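PDB 2GAN: 182aa long hypothetical protein from Pyrococcus horikoshii, which is probably a GNAT-family acetyltransferase, though its substrate and biological role are not known. Local coordinates for residues A[30-35]-A[148-153]; A[35-40]-A[93-98]; A[68-73]-A[128-133]. All blocks are in the same frame, centred on the assembly; numbering follows the deposited sequence.

Contact 1: A[30-35]-A[148-153]; sequences GKYPAL and PNLEAY
Lys-31 lies alongside Leu-150, the two side chains running past each other in opposite directions. The lysine chain bends at chi2 (125°) and again at chi3 (66°). This brings CD of Lys-31 to 3.3 Å from the backbone O of Leu-150. Farther out, NZ of Lys-31 comes within 3.9 Å of CA of Ala-152, at the start of a helix. Cut back to an alanine, Lys-31 would no longer reach over the Leu-150 carbonyl, which would probably lose its apolar cover on this side. Tyr-32 follows, and its ring carries Lys-31 CG over one face. Its CE1 touches CD1 of Leu-150 at 3.6 Å. A water joins the two segments, giving one bond to Tyr-32 OH (2.6 Å) and one to the backbone O of Leu-150 (2.9 Å). The same hydroxyl is hydrogen-bonded to Glu-151 of the second subunit, so the contact leads into the dimer interface. Within its own chain, Glu-151 caps helix 152-158. Tyr-153 N donates to Glu-151 OE2 at 3.0 Å, from above the carboxylate plane. Pro-33, after a cis peptide bond, points away from segment 148-153 and packs on Met-21, Phe-50 and Tyr-54. The loop 30-35 thus packs on helices 14-27 and 47-65. The 3-10 turn 148-150 links strand 141-146 to helix 152-158, whose Tyr-155 touches both Lys-31 and Leu-150.

Contact 2: A[35-40]-A[93-98]; sequences LEWVKR and GIWWVP
The indole of Trp-95 is covered on both faces. Over one face lies Glu-36 CG, and over the opposite face lies CD1 of the next residue, Trp-96, 3.5 Å above the plane. Glu-36 CG makes a CH-pi contact, 4.1 Å from the centroid of the Trp-95 six-membered ring and 12° off its normal. The carboxylate of Glu-36 lies nearly parallel to the indole, with the planes 10° apart, and its CD is 3.8 Å from Trp-95 CH2. CG of Glu-36 is anti to the backbone N (chi1 -176°), and the bend at chi2 then lays the carboxylate along the CH2-CZ3 rim of the ring. Trp-37 brings its edge toward the face of Trp-95, an edge-to-face pair whose five-membered ring centroids are 5.7 Å apart. Its CZ2 also meets CB of Trp-95 at 4.0 Å. Two type I turns, Leu-35 to Val-38 and Ile-94 to Val-97, present these side chains. In the dimer, Phe-171 of the second subunit meets the Trp-95 ring, and Glu-170 of that subunit brings a like charge close to Glu-36. This is a surface contact between two loops. Segment 35-40 lies in the loop between helices 14-27 and 47-65, with Val-38 resting on Val-53. Segment 93-98 lies in the loop between strands 78-85 and 106-114, and its Ile-94, Trp-96 and Val-97 pack on Leu-108.

Contact 3: A[68-73]-A[128-133]; sequences ELYTYQ and LEFAVK
Tyr-70 and Phe-130 form an edge-to-face aromatic pair, which joins a strand of the central sheet to a helix lying against it. The helix turns the edge of Phe-130 toward one face of the tyrosine ring. The ring centroids are 4.7 Å apart, and the planes are inclined at 61°, short of a perpendicular T. The contact is concentrated on one atom. Phe-130 CE1 sits above the Tyr-70 ring, displaced toward its rim, and is 3.3 Å from Tyr-70 CE1. Phe-130 CZ lies next to it, 3.7 Å from the same Tyr-70 CE1. Phe-130 holds CG anti to its own N (chi1 -176°), which carries the ring out from the helix toward the strand. The two side chains cross at about a right angle. The backbones stay well apart, with CA of Tyr-70 and CA of Ala-131 separated by 8.2 Å. The hydroxyl end of the tyrosine is tied down along its own strand. Tyr-70 OH donates to Glu-68 OE2 at 2.7 Å, entering from above the carboxylate plane. Glu-68 OE1 in turn forms a salt bridge with Arg-134 of the helix and a hydrogen bond with Tyr-86. These bonds probably hold the hydroxyl end in place, while Phe-130 on one face limits turning of the ring. Strand 68-74 pairs antiparallel with strands 2-6 and 78-85. Tyr-70 also packs on Ile-82, Leu-84 and Lys-6. Helix 123-137 is the connection of a beta-alpha-beta crossover between the parallel strands 106-114 and 141-146, as in other GNAT folds; its Ala-131 and Val-132 rest on Ile-109.

Contacts 1 and 2 are neighbours, with centres about 14 Å apart. They share Leu-35 in the loop between helices 14-27 and 47-65. Contact 3 lies on the opposite side of the chain's centre, with its centre about 23 Å from each of the others. Along the chain, contact 1 spans both other contacts, while the segments of contacts 2 and 3 alternate. Contact 3 packs a helix on the mixed sheet, whereas contacts 1 and 2 join the 30-40 loop to connections at the ends of strands 141-146, 78-85 and 106-114. All three also lie within reach of the second subunit, so both sides of the chain's centre border the dimer interface.

Contact 1: A[30-35]-A[148-153]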
loop_
_atom_site.group_PDB
_atom_site.type_symbol
_atom_site.label_atom_id
_atom_site.label_comp_id
_atom_site.label_asym_id
_atom_site.label_seq_id
_atom_site.Cartn_x
_atom_site.Cartn_y
_atom_site.Cartn_z
ATOM N N GLY A 30 2.943 7.773 8.640
ATOM C CA GLY A 30 2.292 6.988 9.678
ATOM C C GLY A 30 1.841 5.591 9.288
ATOM O O GLY A 30 1.205 4.899 10.080
ATOM N N LYS A 31 2.183 5.164 8.079
ATOM C CA LYS A 31 1.780 3.846 7.600
ATOM C C LYS A 31 2.556 2.706 8.250
ATOM O O LYS A 31 1.963 1.752 8.754
ATOM C CB LYS A 31 1.956 3.777 6.085
ATOM C CG LYS A 31 1.075 2.768 5.406
ATOM C CD LYS A 31 0.261 3.437 4.318
ATOM C CE LYS A 31 1.142 3.938 3.196
ATOM N NZ LYS A 31 0.409 4.825 2.252
ATOM N N TYR A 32 3.880 2.816 8.243
ATOM C CA TYR A 32 4.742 1.792 8.810
ATOM C C TYR A 32 5.774 2.414 9.740
ATOM O O TYR A 32 6.170 3.563 9.560
ATOM C CB TYR A 32 5.481 1.064 7.684
ATOM C CG TYR A 32 4.569 0.511 6.599
ATOM C CD1 TYR A 32 3.771 -0.604 6.836
ATOM C CD2 TYR A 32 4.519 1.101 5.340
ATOM C CE1 TYR A 32 2.941 -1.123 5.844
ATOM C CE2 TYR A 32 3.696 0.595 4.334
ATOM C CZ TYR A 32 2.909 -0.518 4.599
ATOM O OH TYR A 32 2.081 -1.015 3.629
ATOM N N PRO A 33 6.210 1.667 10.765
ATOM C CA PRO A 33 5.794 0.293 11.068
ATOM C C PRO A 33 4.407 0.255 11.706
ATOM O O PRO A 33 3.932 1.265 12.226
ATOM C CB PRO A 33 6.885 -0.199 12.013
ATOM C CG PRO A 33 7.291 1.047 12.728
ATOM C CD PRO A 33 7.355 2.058 11.606
ATOM N N ALA A 34 3.764 -0.909 11.657
ATOM C CA ALA A 34 2.419 -1.076 12.213
ATOM C C ALA A 34 2.360 -0.843 13.718
ATOM O O ALA A 34 3.274 -1.220 14.446
ATOM C CB ALA A 34 1.891 -2.470 11.883
ATOM N N LEU A 35 1.280 -0.220 14.175
ATOM C CA LEU A 35 1.087 0.063 15.595
ATOM C C LEU A 35 -0.252 -0.501 16.068
ATOM O O LEU A 35 -1.137 0.240 16.502
ATOM C CB LEU A 35 1.126 1.575 15.841
ATOM C CG LEU A 35 2.420 2.292 15.450
ATOM C CD1 LEU A 35 2.235 3.790 15.620
ATOM C CD2 LEU A 35 3.576 1.786 16.309
ATOM N N PRO A 148 -3.666 -5.544 5.131
ATOM C CA PRO A 148 -4.312 -4.928 3.967
ATOM C C PRO A 148 -4.902 -3.530 4.163
ATOM O O PRO A 148 -4.960 -2.751 3.214
ATOM C CB PRO A 148 -5.360 -5.973 3.555
ATOM C CG PRO A 148 -5.689 -6.653 4.837
ATOM C CD PRO A 148 -4.349 -6.792 5.517
ATOM N N ASN A 149 -5.318 -3.189 5.379
ATOM C CA ASN A 149 -5.892 -1.866 5.594
ATOM C C ASN A 149 -4.837 -0.772 5.400
ATOM O O ASN A 149 -5.140 0.415 5.497
ATOM C CB ASN A 149 -6.505 -1.751 6.999
ATOM C CG ASN A 149 -5.477 -1.402 8.059
ATOM O OD1 ASN A 149 -4.726 -2.258 8.523
ATOM N ND2 ASN A 149 -5.431 -0.130 8.436
ATOM N N LEU A 150 -3.598 -1.174 5.126
ATOM C CA LEU A 150 -2.531 -0.215 4.916
ATOM C C LEU A 150 -2.311 0.078 3.434
ATOM O O LEU A 150 -1.416 0.845 3.067
ATOM C CB LEU A 150 -1.242 -0.712 5.566
ATOM C CG LEU A 150 -1.406 -0.870 7.088
ATOM C CD1 LEU A 150 -0.087 -1.326 7.699
ATOM C CD2 LEU A 150 -1.836 0.471 7.707
ATOM N N GLU A 151 -3.126 -0.539 2.585
ATOM C CA GLU A 151 -3.027 -0.307 1.145
ATOM C C GLU A 151 -3.153 1.197 0.959
ATOM O O GLU A 151 -4.007 1.833 1.574
ATOM C CB GLU A 151 -4.154 -1.036 0.411
ATOM C CG GLU A 151 -4.119 -0.921 -1.114
ATOM C CD GLU A 151 -4.782 0.350 -1.632
ATOM O OE1 GLU A 151 -5.787 0.801 -1.037
ATOM O OE2 GLU A 151 -4.311 0.894 -2.651
ATOM N N ALA A 152 -2.297 1.758 0.113
ATOM C CA ALA A 152 -2.254 3.199 -0.135
ATOM C C ALA A 152 -3.579 3.947 -0.291
ATOM O O ALA A 152 -3.830 4.917 0.429
ATOM C CB ALA A 152 -1.366 3.481 -1.335
ATOM N N TYR A 153 -4.427 3.519 -1.223
ATOM C CA TYR A 153 -5.684 4.222 -1.423
ATOM C C TYR A 153 -6.629 4.112 -0.244
ATOM O O TYR A 153 -7.191 5.109 0.202
ATOM C CB TYR A 153 -6.382 3.744 -2.693
ATOM C CG TYR A 153 -5.847 4.404 -3.941
ATOM C CD1 TYR A 153 -4.760 3.866 -4.627
ATOM C CD2 TYR A 153 -6.398 5.597 -4.405
ATOM C CE1 TYR A 153 -4.233 4.504 -5.747
ATOM C CE2 TYR A 153 -5.880 6.246 -5.518
ATOM C CZ TYR A 153 -4.797 5.694 -6.187
ATOM O OH TYR A 153 -4.269 6.331 -7.286
HETATM O O HOH W 1 0.890 -0.112 1.523
#

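Contact 2: A[35-40]-A[93-98]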
loop_
_atom_site.group_PDB
_atom_site.type_symbol
_atom_site.label_atom_id
_atom_site.label_comp_id
_atom_site.label_asym_id
_atom_site.label_seq_id
_atom_site.Cartn_x
_atom_site.Cartn_y
_atom_site.Cartn_z
ATOM N N LEU A 35 1.280 -0.220 14.175
ATOM C CA LEU A 35 1.087 0.063 15.595
ATOM C C LEU A 35 -0.252 -0.501 16.068
ATOM O O LEU A 35 -1.137 0.240 16.502
ATOM C CB LEU A 35 1.126 1.575 15.841
ATOM C CG LEU A 35 2.420 2.292 15.450
ATOM C CD1 LEU A 35 2.235 3.790 15.620
ATOM C CD2 LEU A 35 3.576 1.786 16.309
ATOM N N GLU A 36 -0.388 -1.819 15.978
ATOM C CA GLU A 36 -1.610 -2.519 16.368
ATOM C C GLU A 36 -2.120 -2.167 17.768
ATOM O O GLU A 36 -3.320 -1.967 17.957
ATOM C CB GLU A 36 -1.381 -4.035 16.271
ATOM C CG GLU A 36 -2.608 -4.895 16.559
ATOM C CD GLU A 36 -3.644 -4.849 15.440
ATOM O OE1 GLU A 36 -4.711 -5.483 15.596
ATOM O OE2 GLU A 36 -3.391 -4.188 14.408
ATOM N N TRP A 37 -1.209 -2.095 18.739
ATOM C CA TRP A 37 -1.553 -1.791 20.133
ATOM C C TRP A 37 -1.631 -0.300 20.468
ATOM O O TRP A 37 -1.443 0.088 21.622
ATOM C CB TRP A 37 -0.540 -2.456 21.076
ATOM C CG TRP A 37 -0.433 -3.951 20.900
ATOM C CD1 TRP A 37 0.675 -4.662 20.515
ATOM C CD2 TRP A 37 -1.490 -4.907 21.049
ATOM N NE1 TRP A 37 0.368 -5.999 20.414
ATOM C CE2 TRP A 37 -0.952 -6.176 20.739
ATOM C CE3 TRP A 37 -2.837 -4.815 21.417
ATOM C CZ2 TRP A 37 -1.720 -7.342 20.778
ATOM C CZ3 TRP A 37 -3.598 -5.975 21.455
ATOM C CH2 TRP A 37 -3.036 -7.220 21.139
ATOM N N VAL A 38 -1.910 0.532 19.469
ATOM C CA VAL A 38 -1.996 1.972 19.693
ATOM C C VAL A 38 -3.356 2.524 19.296
ATOM O O VAL A 38 -3.779 2.398 18.145
ATOM C CB VAL A 38 -0.903 2.716 18.908
ATOM C CG1 VAL A 38 -0.926 4.199 19.253
ATOM C CG2 VAL A 38 0.456 2.112 19.224
ATOM N N LYS A 39 -4.037 3.137 20.260
ATOM C CA LYS A 39 -5.355 3.708 20.026
ATOM C C LYS A 39 -5.238 4.899 19.087
ATOM O O LYS A 39 -5.653 4.841 17.927
ATOM C CB LYS A 39 -5.980 4.150 21.349
ATOM C CG LYS A 39 -7.459 4.456 21.247
ATOM C CD LYS A 39 -8.038 4.893 22.580
ATOM C CE LYS A 39 -9.550 5.002 22.493
ATOM N NZ LYS A 39 -9.977 5.907 21.389
ATOM N N ARG A 40 -4.668 5.982 19.594
ATOM C CA ARG A 40 -4.477 7.180 18.792
ATOM C C ARG A 40 -3.021 7.230 18.329
ATOM O O ARG A 40 -2.106 7.314 19.147
ATOM C CB ARG A 40 -4.828 8.431 19.611
ATOM C CG ARG A 40 -4.198 8.485 21.001
ATOM C CD ARG A 40 -4.913 7.557 21.985
ATOM N NE ARG A 40 -6.274 8.008 22.282
ATOM C CZ ARG A 40 -6.572 9.021 23.093
ATOM N NH1 ARG A 40 -7.840 9.358 23.300
ATOM N NH2 ARG A 40 -5.603 9.688 23.710
ATOM N N GLY A 93 3.791 -16.320 21.742
ATOM C CA GLY A 93 2.723 -15.369 22.012
ATOM C C GLY A 93 2.555 -14.339 20.912
ATOM O O GLY A 93 2.064 -13.239 21.155
ATOM N N ILE A 94 2.968 -14.680 19.696
ATOM C CA ILE A 94 2.834 -13.755 18.585
ATOM C C ILE A 94 1.349 -13.589 18.309
ATOM O O ILE A 94 0.672 -14.527 17.883
ATOM C CB ILE A 94 3.587 -14.278 17.365
ATOM C CG1 ILE A 94 5.070 -14.354 17.721
ATOM C CG2 ILE A 94 3.413 -13.330 16.175
ATOM C CD1 ILE A 94 5.812 -15.371 16.934
ATOM N N TRP A 95 0.860 -12.376 18.552
ATOM C CA TRP A 95 -0.560 -12.059 18.430
ATOM C C TRP A 95 -1.302 -12.501 17.170
ATOM O O TRP A 95 -2.472 -12.870 17.249
ATOM C CB TRP A 95 -0.792 -10.554 18.665
ATOM C CG TRP A 95 -0.383 -9.667 17.522
ATOM C CD1 TRP A 95 0.852 -9.126 17.301
ATOM C CD2 TRP A 95 -1.203 -9.254 16.421
ATOM N NE1 TRP A 95 0.853 -8.402 16.129
ATOM C CE2 TRP A 95 -0.394 -8.465 15.569
ATOM C CE3 TRP A 95 -2.537 -9.476 16.069
ATOM C CZ2 TRP A 95 -0.882 -7.893 14.388
ATOM C CZ3 TRP A 95 -3.023 -8.908 14.894
ATOM C CH2 TRP A 95 -2.196 -8.127 14.068
ATOM N N TRP A 96 -0.648 -12.482 16.014
ATOM C CA TRP A 96 -1.349 -12.880 14.797
ATOM C C TRP A 96 -1.209 -14.367 14.444
ATOM O O TRP A 96 -1.923 -14.862 13.578
ATOM C CB TRP A 96 -0.901 -12.012 13.603
ATOM C CG TRP A 96 0.583 -11.974 13.378
ATOM C CD1 TRP A 96 1.490 -11.121 13.967
ATOM C CD2 TRP A 96 1.349 -12.865 12.559
ATOM N NE1 TRP A 96 2.759 -11.440 13.569
ATOM C CE2 TRP A 96 2.705 -12.505 12.707
ATOM C CE3 TRP A 96 1.018 -13.939 11.720
ATOM C CZ2 TRP A 96 3.739 -13.179 12.039
ATOM C CZ3 TRP A 96 2.041 -14.612 11.057
ATOM C CH2 TRP A 96 3.389 -14.229 11.222
ATOM N N VAL A 97 -0.320 -15.080 15.129
ATOM C CA VAL A 97 -0.086 -16.499 14.841
ATOM C C VAL A 97 -1.127 -17.532 15.299
ATOM O O VAL A 97 -1.274 -17.810 16.484
ATOM C CB VAL A 97 1.295 -16.939 15.377
ATOM C CG1 VAL A 97 1.487 -18.440 15.174
ATOM C CG2 VAL A 97 2.393 -16.173 14.641
ATOM N N PRO A 98 -1.846 -18.143 14.344
ATOM C CA PRO A 98 -2.859 -19.144 14.691
ATOM C C PRO A 98 -2.235 -20.497 15.053
ATOM O O PRO A 98 -1.042 -20.738 14.831
ATOM C CB PRO A 98 -3.698 -19.228 13.422
ATOM C CG PRO A 98 -2.649 -19.121 12.356
ATOM C CD PRO A 98 -1.767 -17.971 12.881
#

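Contact 3: A[68-73]-A[128-133]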
loop_
_atom_site.group_PDB
_atom_site.type_symbol
_atom_site.label_atom_id
_atom_site.label_comp_id
_atom_site.label_asym_id
_atom_site.label_seq_id
_atom_site.Cartn_x
_atom_site.Cartn_y
_atom_site.Cartn_z
ATOM N N GLU A 68 16.852 -14.123 15.743
ATOM C CA GLU A 68 17.992 -13.673 14.954
ATOM C C GLU A 68 17.625 -12.363 14.272
ATOM O O GLU A 68 16.557 -12.249 13.666
ATOM C CB GLU A 68 18.374 -14.712 13.901
ATOM C CG GLU A 68 18.811 -16.031 14.489
ATOM C CD GLU A 68 19.346 -17.004 13.448
ATOM O OE1 GLU A 68 19.724 -18.122 13.843
ATOM O OE2 GLU A 68 19.391 -16.666 12.249
ATOM N N LEU A 69 18.499 -11.369 14.400
ATOM C CA LEU A 69 18.283 -10.064 13.785
ATOM C C LEU A 69 19.397 -9.790 12.783
ATOM O O LEU A 69 20.577 -9.861 13.113
ATOM C CB LEU A 69 18.282 -8.952 14.842
ATOM C CG LEU A 69 18.295 -7.524 14.264
ATOM C CD1 LEU A 69 17.030 -7.312 13.435
ATOM C CD2 LEU A 69 18.377 -6.491 15.380
ATOM N N TYR A 70 19.014 -9.468 11.559
ATOM C CA TYR A 70 19.984 -9.182 10.525
ATOM C C TYR A 70 19.791 -7.759 10.045
ATOM O O TYR A 70 18.681 -7.233 10.062
ATOM C CB TYR A 70 19.827 -10.179 9.376
ATOM C CG TYR A 70 20.239 -11.583 9.751
ATOM C CD1 TYR A 70 21.581 -11.958 9.756
ATOM C CD2 TYR A 70 19.289 -12.535 10.120
ATOM C CE1 TYR A 70 21.971 -13.252 10.117
ATOM C CE2 TYR A 70 19.668 -13.828 10.480
ATOM C CZ TYR A 70 21.010 -14.181 10.478
ATOM O OH TYR A 70 21.377 -15.465 10.832
ATOM N N THR A 71 20.882 -7.116 9.651
ATOM C CA THR A 71 20.789 -5.751 9.171
ATOM C C THR A 71 21.696 -5.592 7.987
ATOM O O THR A 71 22.663 -6.334 7.826
ATOM C CB THR A 71 21.283 -4.725 10.212
ATOM O OG1 THR A 71 22.684 -4.930 10.437
ATOM C CG2 THR A 71 20.529 -4.861 11.519
ATOM N N TYR A 72 21.381 -4.622 7.146
ATOM C CA TYR A 72 22.244 -4.340 6.023
ATOM C C TYR A 72 22.914 -3.064 6.482
ATOM O O TYR A 72 22.246 -2.092 6.835
ATOM C CB TYR A 72 21.452 -4.114 4.736
ATOM C CG TYR A 72 22.340 -4.044 3.506
ATOM C CD1 TYR A 72 22.947 -2.848 3.125
ATOM C CD2 TYR A 72 22.596 -5.186 2.741
ATOM C CE1 TYR A 72 23.784 -2.787 2.010
ATOM C CE2 TYR A 72 23.434 -5.142 1.628
ATOM C CZ TYR A 72 24.025 -3.939 1.268
ATOM O OH TYR A 72 24.859 -3.895 0.173
ATOM N N GLN A 73 24.237 -3.082 6.533
ATOM C CA GLN A 73 24.970 -1.913 6.966
ATOM C C GLN A 73 25.899 -1.409 5.880
ATOM O O GLN A 73 26.427 -2.180 5.071
ATOM C CB GLN A 73 25.783 -2.225 8.228
ATOM C CG GLN A 73 24.943 -2.660 9.428
ATOM C CD GLN A 73 25.752 -2.783 10.715
ATOM O OE1 GLN A 73 25.272 -3.334 11.715
ATOM N NE2 GLN A 73 26.981 -2.267 10.698
ATOM N N LEU A 128 15.814 -10.160 2.203
ATOM C CA LEU A 128 14.790 -11.201 2.099
ATOM C C LEU A 128 15.382 -12.543 1.660
ATOM O O LEU A 128 15.136 -13.573 2.296
ATOM C CB LEU A 128 13.681 -10.764 1.134
ATOM C CG LEU A 128 12.385 -11.585 1.113
ATOM C CD1 LEU A 128 11.798 -11.699 2.523
ATOM C CD2 LEU A 128 11.388 -10.918 0.179
ATOM N N GLU A 129 16.166 -12.533 0.583
ATOM C CA GLU A 129 16.799 -13.753 0.094
ATOM C C GLU A 129 17.622 -14.396 1.206
ATOM O O GLU A 129 17.559 -15.603 1.426
ATOM C CB GLU A 129 17.709 -13.446 -1.101
ATOM C CG GLU A 129 18.604 -14.618 -1.503
ATOM C CD GLU A 129 19.546 -14.281 -2.651
ATOM O OE1 GLU A 129 20.315 -13.293 -2.531
ATOM O OE2 GLU A 129 19.517 -15.014 -3.671
ATOM N N PHE A 130 18.406 -13.588 1.906
ATOM C CA PHE A 130 19.218 -14.120 2.993
ATOM C C PHE A 130 18.327 -14.765 4.060
ATOM O O PHE A 130 18.600 -15.868 4.514
ATOM C CB PHE A 130 20.057 -13.005 3.619
ATOM C CG PHE A 130 20.993 -13.476 4.692
ATOM C CD1 PHE A 130 20.552 -13.628 5.999
ATOM C CD2 PHE A 130 22.319 -13.775 4.394
ATOM C CE1 PHE A 130 21.420 -14.063 6.999
ATOM C CE2 PHE A 130 23.194 -14.213 5.387
ATOM C CZ PHE A 130 22.739 -14.358 6.694
ATOM N N ALA A 131 17.249 -14.073 4.430
ATOM C CA ALA A 131 16.318 -14.547 5.446
ATOM C C ALA A 131 15.617 -15.839 5.055
ATOM O O ALA A 131 15.481 -16.752 5.868
ATOM C CB ALA A 131 15.284 -13.467 5.749
ATOM N N VAL A 132 15.152 -15.914 3.818
ATOM C CA VAL A 132 14.477 -17.107 3.369
ATOM C C VAL A 132 15.429 -18.296 3.434
ATOM O O VAL A 132 15.059 -19.374 3.922
ATOM C CB VAL A 132 13.947 -16.926 1.944
ATOM C CG1 VAL A 132 13.517 -18.261 1.376
ATOM C CG2 VAL A 132 12.777 -15.944 1.959
ATOM N N LYS A 133 16.662 -18.109 2.962
ATOM C CA LYS A 133 17.643 -19.201 2.993
ATOM C C LYS A 133 18.057 -19.582 4.414
ATOM O O LYS A 133 18.219 -20.765 4.722
ATOM C CB LYS A 133 18.882 -18.843 2.166
ATOM C CG LYS A 133 18.745 -19.241 0.700
ATOM C CD LYS A 133 19.862 -18.683 -0.172
ATOM C CE LYS A 133 19.554 -18.922 -1.649
ATOM N NZ LYS A 133 20.387 -18.064 -2.537
#